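Long-range contacts in putative sodium:solute symporter (Proteus mirabilis, PDB 5NV9), which couples the uptake of the sialic acid N-acetylneuraminic acid to the inward flow of sodium ions across the bacterial inner membrane: residues 74-79 with 287-292; 350-355 with 375-380. All coordinates share one frame; numbering follows the deposited sequence.

Contact 1. Residues 74-79 with 287-292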
loop_
_atom_site.group_PDB
_atom_site.type_symbol
_atom_site.label_atom_id
_atom_site.label_comp_id
_atom_site.label_asym_id
_atom_site.label_seq_id
_atom_site.Cartn_x
_atom_site.Cartn_y
_atom_site.Cartn_z
ATOM N N SER A 74 11.082 14.748 -13.250
ATOM C CA SER A 74 12.458 14.252 -13.110
ATOM C C SER A 74 12.737 13.086 -14.031
ATOM O O SER A 74 13.021 13.287 -15.199
ATOM C CB SER A 74 12.787 13.889 -11.635
ATOM O OG SER A 74 11.944 12.832 -11.234
ATOM N N ASP A 75 12.743 11.866 -13.487
ATOM C CA ASP A 75 13.186 10.758 -14.250
ATOM C C ASP A 75 12.512 9.427 -13.837
ATOM O O ASP A 75 11.517 9.407 -13.085
ATOM C CB ASP A 75 14.700 10.722 -14.139
ATOM C CG ASP A 75 15.186 10.625 -12.687
ATOM O OD1 ASP A 75 14.748 9.717 -11.949
ATOM O OD2 ASP A 75 16.066 11.403 -12.286
ATOM N N TRP A 76 13.030 8.311 -14.338
ATOM C CA TRP A 76 12.486 6.997 -14.001
ATOM C C TRP A 76 13.275 6.310 -12.909
ATOM O O TRP A 76 13.012 5.147 -12.662
ATOM C CB TRP A 76 12.517 6.074 -15.209
ATOM C CG TRP A 76 11.498 6.329 -16.273
ATOM C CD1 TRP A 76 11.043 7.534 -16.709
ATOM C CD2 TRP A 76 10.878 5.345 -17.074
ATOM N NE1 TRP A 76 10.116 7.353 -17.701
ATOM C CE2 TRP A 76 9.982 6.012 -17.934
ATOM C CE3 TRP A 76 10.943 3.934 -17.105
ATOM C CZ2 TRP A 76 9.207 5.341 -18.877
ATOM C CZ3 TRP A 76 10.147 3.264 -18.015
ATOM C CH2 TRP A 76 9.257 3.971 -18.880
ATOM N N THR A 77 14.216 6.964 -12.237
ATOM C CA THR A 77 15.049 6.185 -11.300
ATOM C C THR A 77 14.282 5.380 -10.233
ATOM O O THR A 77 14.713 4.318 -9.870
ATOM C CB THR A 77 16.131 7.022 -10.620
ATOM O OG1 THR A 77 15.564 8.170 -10.020
ATOM C CG2 THR A 77 17.167 7.416 -11.615
ATOM N N PHE A 78 13.172 5.906 -9.727
ATOM C CA PHE A 78 12.355 5.219 -8.754
ATOM C C PHE A 78 11.809 3.853 -9.166
ATOM O O PHE A 78 11.491 3.040 -8.321
ATOM C CB PHE A 78 11.179 6.084 -8.348
ATOM C CG PHE A 78 11.482 7.069 -7.242
ATOM C CD1 PHE A 78 12.638 7.883 -7.271
ATOM C CD2 PHE A 78 10.546 7.283 -6.237
ATOM C CE1 PHE A 78 12.879 8.824 -6.276
ATOM C CE2 PHE A 78 10.798 8.213 -5.210
ATOM C CZ PHE A 78 11.955 8.992 -5.243
ATOM N N ILE A 79 11.714 3.595 -10.471
ATOM C CA ILE A 79 11.223 2.330 -10.973
ATOM C C ILE A 79 12.139 1.181 -10.490
ATOM O O ILE A 79 11.693 0.039 -10.398
ATOM C CB ILE A 79 10.993 2.318 -12.529
ATOM C CG1 ILE A 79 9.886 1.317 -12.898
ATOM C CG2 ILE A 79 12.306 2.041 -13.293
ATOM C CD1 ILE A 79 9.650 1.147 -14.378
ATOM N N PHE A 287 3.973 1.689 -16.982
ATOM C CA PHE A 287 3.004 2.592 -17.656
ATOM C C PHE A 287 2.796 3.899 -16.901
ATOM O O PHE A 287 2.610 4.938 -17.563
ATOM C CB PHE A 287 1.676 1.928 -17.994
ATOM C CG PHE A 287 1.770 1.000 -19.146
ATOM C CD1 PHE A 287 2.192 -0.316 -18.965
ATOM C CD2 PHE A 287 1.461 1.431 -20.423
ATOM C CE1 PHE A 287 2.308 -1.182 -20.044
ATOM C CE2 PHE A 287 1.600 0.571 -21.497
ATOM C CZ PHE A 287 2.024 -0.735 -21.313
ATOM N N PHE A 288 2.900 3.881 -15.560
ATOM C CA PHE A 288 2.768 5.126 -14.785
ATOM C C PHE A 288 3.959 6.081 -15.042
ATOM O O PHE A 288 3.772 7.280 -15.168
ATOM C CB PHE A 288 2.509 4.842 -13.314
ATOM C CG PHE A 288 1.144 4.270 -13.067
ATOM C CD1 PHE A 288 0.018 5.091 -13.099
ATOM C CD2 PHE A 288 0.953 2.927 -12.865
ATOM C CE1 PHE A 288 -1.273 4.561 -12.951
ATOM C CE2 PHE A 288 -0.340 2.387 -12.720
ATOM C CZ PHE A 288 -1.444 3.208 -12.727
ATOM N N PHE A 289 5.161 5.537 -15.139
ATOM C CA PHE A 289 6.334 6.339 -15.522
ATOM C C PHE A 289 6.142 6.835 -16.946
ATOM O O PHE A 289 6.335 8.024 -17.216
ATOM C CB PHE A 289 7.629 5.507 -15.396
ATOM C CG PHE A 289 8.052 5.327 -13.971
ATOM C CD1 PHE A 289 8.761 6.331 -13.340
ATOM C CD2 PHE A 289 7.650 4.209 -13.211
ATOM C CE1 PHE A 289 9.150 6.194 -11.999
ATOM C CE2 PHE A 289 8.015 4.102 -11.855
ATOM C CZ PHE A 289 8.755 5.111 -11.246
ATOM N N ALA A 290 5.757 5.925 -17.850
ATOM C CA ALA A 290 5.611 6.277 -19.258
ATOM C C ALA A 290 4.608 7.381 -19.437
ATOM O O ALA A 290 4.827 8.297 -20.260
ATOM C CB ALA A 290 5.310 5.066 -20.138
ATOM N N ILE A 291 3.563 7.369 -18.609
ATOM C CA ILE A 291 2.593 8.449 -18.616
ATOM C C ILE A 291 3.171 9.855 -18.313
ATOM O O ILE A 291 2.860 10.810 -19.045
ATOM C CB ILE A 291 1.355 8.144 -17.737
ATOM C CG1 ILE A 291 0.491 7.092 -18.416
ATOM C CG2 ILE A 291 0.510 9.377 -17.539
ATOM C CD1 ILE A 291 -0.356 6.352 -17.397
ATOM N N GLY A 292 3.997 9.972 -17.257
ATOM C CA GLY A 292 4.678 11.224 -16.923
ATOM C C GLY A 292 5.624 11.673 -17.999
ATOM O O GLY A 292 5.650 12.822 -18.348
#
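Trp76 and Phe289 bring the two backbones closest, their CA atoms 6.4 Å apart, where the turn after helix 61-73 passes beside helix 267-301. This is the periplasmic side of the LeuT fold, at the loop that leads into helix 80-87. No hydrogen bond crosses between the segments; aromatic and aliphatic carbon does the joining. Phe289 points toward the loop; Trp76 covers its CB and Ile79 one face of its ring. The CB sits over the centre of the six-membered ring of Trp76, 3.7 Å from the centroid, while the phenyl ring reaches past the indole, tilted 40° to the five-membered ring. Farther along, Ile79 CB lies 3.9 Å from the centroid of the Phe289 ring, displaced toward the rim. CG1 of Ile79, anti to the backbone N (chi1 -152°), crosses the ring obliquely and comes within 3.5 Å of Phe289 CE2. Phe78 adds its CB at the ring edge, but its own ring leads away and meets Phe243, a residue of the sialic acid pocket. Beyond Phe289, the benzo side of the indole touches Ala290, with Trp76 CZ2 3.6 Å from Ala290 N, and the indole NE1 is hydrogen-bonded to Ser293 OG, which ties it to the same helix. The loop contains an Asx turn: Asp75 OD1 accepts from Thr77 N at 2.8 Å on its anti side and from Thr77 OG1 at 2.6 Å on its syn side, both donors somewhat out of the carboxylate plane.

Contact 2. Residues 350-355 with 375-380; sequences SISSCF and KVAKLV
Ser352 makes the polar link to Ala377. Its OG, held anti to the backbone N (chi1 -179°), points across to the neighbouring helix and donates to Ala377 O at 2.6 Å, in the carbonyl plane and on a lone pair, so a buried hydroxyl is spent on a main-chain oxygen. A water adds a second polar bridge: it donates to Ser352 O at 2.9 Å and, weakly, to Val376 O, linking main-chain carbonyls of the two helices. Ser353 turns away from the contact: Ser353 OG donates to Ser350 O at 2.7 Å, arriving on the same face of that carbonyl as Cys354 N, and has Gln255 NE2 as its second partner. The segments belong to helices 328-361 and 370-398, consecutive transmembrane helices of the LeuT fold, and they run roughly antiparallel, with 139° between their directions and axes 8.6 Å apart at closest approach. The connection between them lies on the cytoplasmic side. Apolar contact is shared out by Val380, whose two methyls part company. CG1 lies against the backbone of the facing helix, 3.7 Å from Ser352 CA, with Ile351 CG2 a looser neighbour. CG2 instead approaches the ring of Phe355 obliquely, in an off-centre CH-pi contact 4.1 Å from the centroid. Phe39 of helix 35-40 packs against the side chains of both Ser352 and Ala377. One turn before Val380, Val376 reaches the Phe355 ring from its edge, CG1 lying 3.9 Å from Phe355 CE1.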
loop_
_atom_site.group_PDB
_atom_site.type_symbol
_atom_site.label_atom_id
_atom_site.label_comp_id
_atom_site.label_asym_id
_atom_site.label_seq_id
_atom_site.Cartn_x
_atom_site.Cartn_y
_atom_site.Cartn_z
ATOM N N SER A 350 -7.570 -5.242 7.386
ATOM C CA SER A 350 -6.356 -5.657 8.106
ATOM C C SER A 350 -6.290 -5.059 9.426
ATOM O O SER A 350 -5.767 -5.688 10.350
ATOM C CB SER A 350 -5.113 -5.343 7.313
ATOM O OG SER A 350 -5.135 -6.154 6.146
ATOM N N ILE A 351 -6.692 -3.791 9.528
ATOM C CA ILE A 351 -6.796 -3.118 10.844
ATOM C C ILE A 351 -7.687 -3.898 11.754
ATOM O O ILE A 351 -7.310 -4.231 12.897
ATOM C CB ILE A 351 -7.260 -1.691 10.762
ATOM C CG1 ILE A 351 -6.163 -0.814 10.219
ATOM C CG2 ILE A 351 -7.649 -1.162 12.152
ATOM C CD1 ILE A 351 -6.659 0.497 9.609
ATOM N N SER A 352 -8.866 -4.227 11.282
ATOM C CA SER A 352 -9.783 -5.086 12.072
ATOM C C SER A 352 -9.259 -6.469 12.337
ATOM O O SER A 352 -9.517 -6.960 13.412
ATOM C CB SER A 352 -11.137 -5.175 11.458
ATOM O OG SER A 352 -12.004 -5.972 12.245
ATOM N N SER A 353 -8.501 -7.116 11.423
ATOM C CA SER A 353 -7.954 -8.418 11.735
ATOM C C SER A 353 -6.912 -8.357 12.936
ATOM O O SER A 353 -6.903 -9.237 13.806
ATOM C CB SER A 353 -7.291 -9.061 10.494
ATOM O OG SER A 353 -6.027 -8.416 10.192
ATOM N N CYS A 354 -6.024 -7.357 12.898
ATOM C CA CYS A 354 -5.070 -7.092 13.969
ATOM C C CYS A 354 -5.779 -6.781 15.268
ATOM O O CYS A 354 -5.429 -7.327 16.334
ATOM C CB CYS A 354 -4.174 -5.906 13.576
ATOM S SG CYS A 354 -3.004 -6.323 12.259
ATOM N N PHE A 355 -6.779 -5.900 15.228
ATOM C CA PHE A 355 -7.478 -5.634 16.459
ATOM C C PHE A 355 -8.085 -6.935 17.052
ATOM O O PHE A 355 -7.956 -7.187 18.260
ATOM C CB PHE A 355 -8.523 -4.577 16.271
ATOM C CG PHE A 355 -9.157 -4.126 17.555
ATOM C CD1 PHE A 355 -10.199 -4.822 18.084
ATOM C CD2 PHE A 355 -8.668 -3.009 18.241
ATOM C CE1 PHE A 355 -10.832 -4.387 19.249
ATOM C CE2 PHE A 355 -9.260 -2.595 19.421
ATOM C CZ PHE A 355 -10.341 -3.302 19.930
ATOM N N LYS A 375 -18.796 -10.096 15.563
ATOM C CA LYS A 375 -19.269 -8.764 15.888
ATOM C C LYS A 375 -18.163 -7.722 15.949
ATOM O O LYS A 375 -18.300 -6.656 15.391
ATOM C CB LYS A 375 -19.984 -8.748 17.223
ATOM C CG LYS A 375 -21.450 -9.091 17.155
ATOM C CD LYS A 375 -22.052 -8.918 18.545
ATOM C CE LYS A 375 -21.708 -7.543 19.109
ATOM N NZ LYS A 375 -22.735 -7.043 20.055
ATOM N N VAL A 376 -17.084 -8.012 16.678
ATOM C CA VAL A 376 -16.001 -7.043 16.853
ATOM C C VAL A 376 -15.244 -6.821 15.541
ATOM O O VAL A 376 -14.890 -5.709 15.253
ATOM C CB VAL A 376 -15.069 -7.453 18.035
ATOM C CG1 VAL A 376 -13.902 -6.505 18.199
ATOM C CG2 VAL A 376 -15.867 -7.476 19.344
ATOM N N ALA A 377 -15.049 -7.889 14.757
ATOM C CA ALA A 377 -14.507 -7.807 13.401
ATOM C C ALA A 377 -15.252 -6.771 12.566
ATOM O O ALA A 377 -14.613 -5.894 11.965
ATOM C CB ALA A 377 -14.539 -9.165 12.714
ATOM N N LYS A 378 -16.592 -6.849 12.556
ATOM C CA LYS A 378 -17.392 -5.866 11.829
ATOM C C LYS A 378 -17.323 -4.456 12.376
ATOM O O LYS A 378 -17.177 -3.502 11.627
ATOM C CB LYS A 378 -18.841 -6.310 11.748
ATOM C CG LYS A 378 -19.031 -7.387 10.703
ATOM C CD LYS A 378 -20.443 -7.950 10.710
ATOM C CE LYS A 378 -21.444 -6.999 10.063
ATOM N NZ LYS A 378 -21.366 -7.011 8.561
ATOM N N LEU A 379 -17.451 -4.338 13.683
ATOM C CA LEU A 379 -17.446 -3.050 14.379
ATOM C C LEU A 379 -16.191 -2.237 14.108
ATOM O O LEU A 379 -16.253 -1.041 13.846
ATOM C CB LEU A 379 -17.531 -3.329 15.876
ATOM C CG LEU A 379 -17.638 -2.100 16.767
ATOM C CD1 LEU A 379 -18.796 -1.185 16.347
ATOM C CD2 LEU A 379 -17.747 -2.561 18.211
ATOM N N VAL A 380 -15.039 -2.903 14.104
ATOM C CA VAL A 380 -13.802 -2.178 13.947
ATOM C C VAL A 380 -13.624 -1.620 12.531
ATOM O O VAL A 380 -12.973 -0.604 12.334
ATOM C CB VAL A 380 -12.597 -3.012 14.403
ATOM C CG1 VAL A 380 -11.295 -2.308 14.067
ATOM C CG2 VAL A 380 -12.688 -3.256 15.880
HETATM O O HOH W 1 -11.793 -6.667 15.260
#

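Overall arrangement
The two contacts lie on opposite sides of the chain's centre, 37 Å apart between centres and about 21 Å between nearest atoms, with the substrate and sodium sites in the region between them. Contact 1 is on the periplasmic side, close to the sugar: the side chain of Phe78 is about 5 Å from the bound N-acetylneuraminic acid, and that of Ile79 about 4 Å from that of Gln82, which binds it. Contact 2 lies toward the cytoplasm. Its helix 328-361 also carries the serines of both sodium sites, yet the side chain of Ile351 remains about 12 Å from a bound sodium ion.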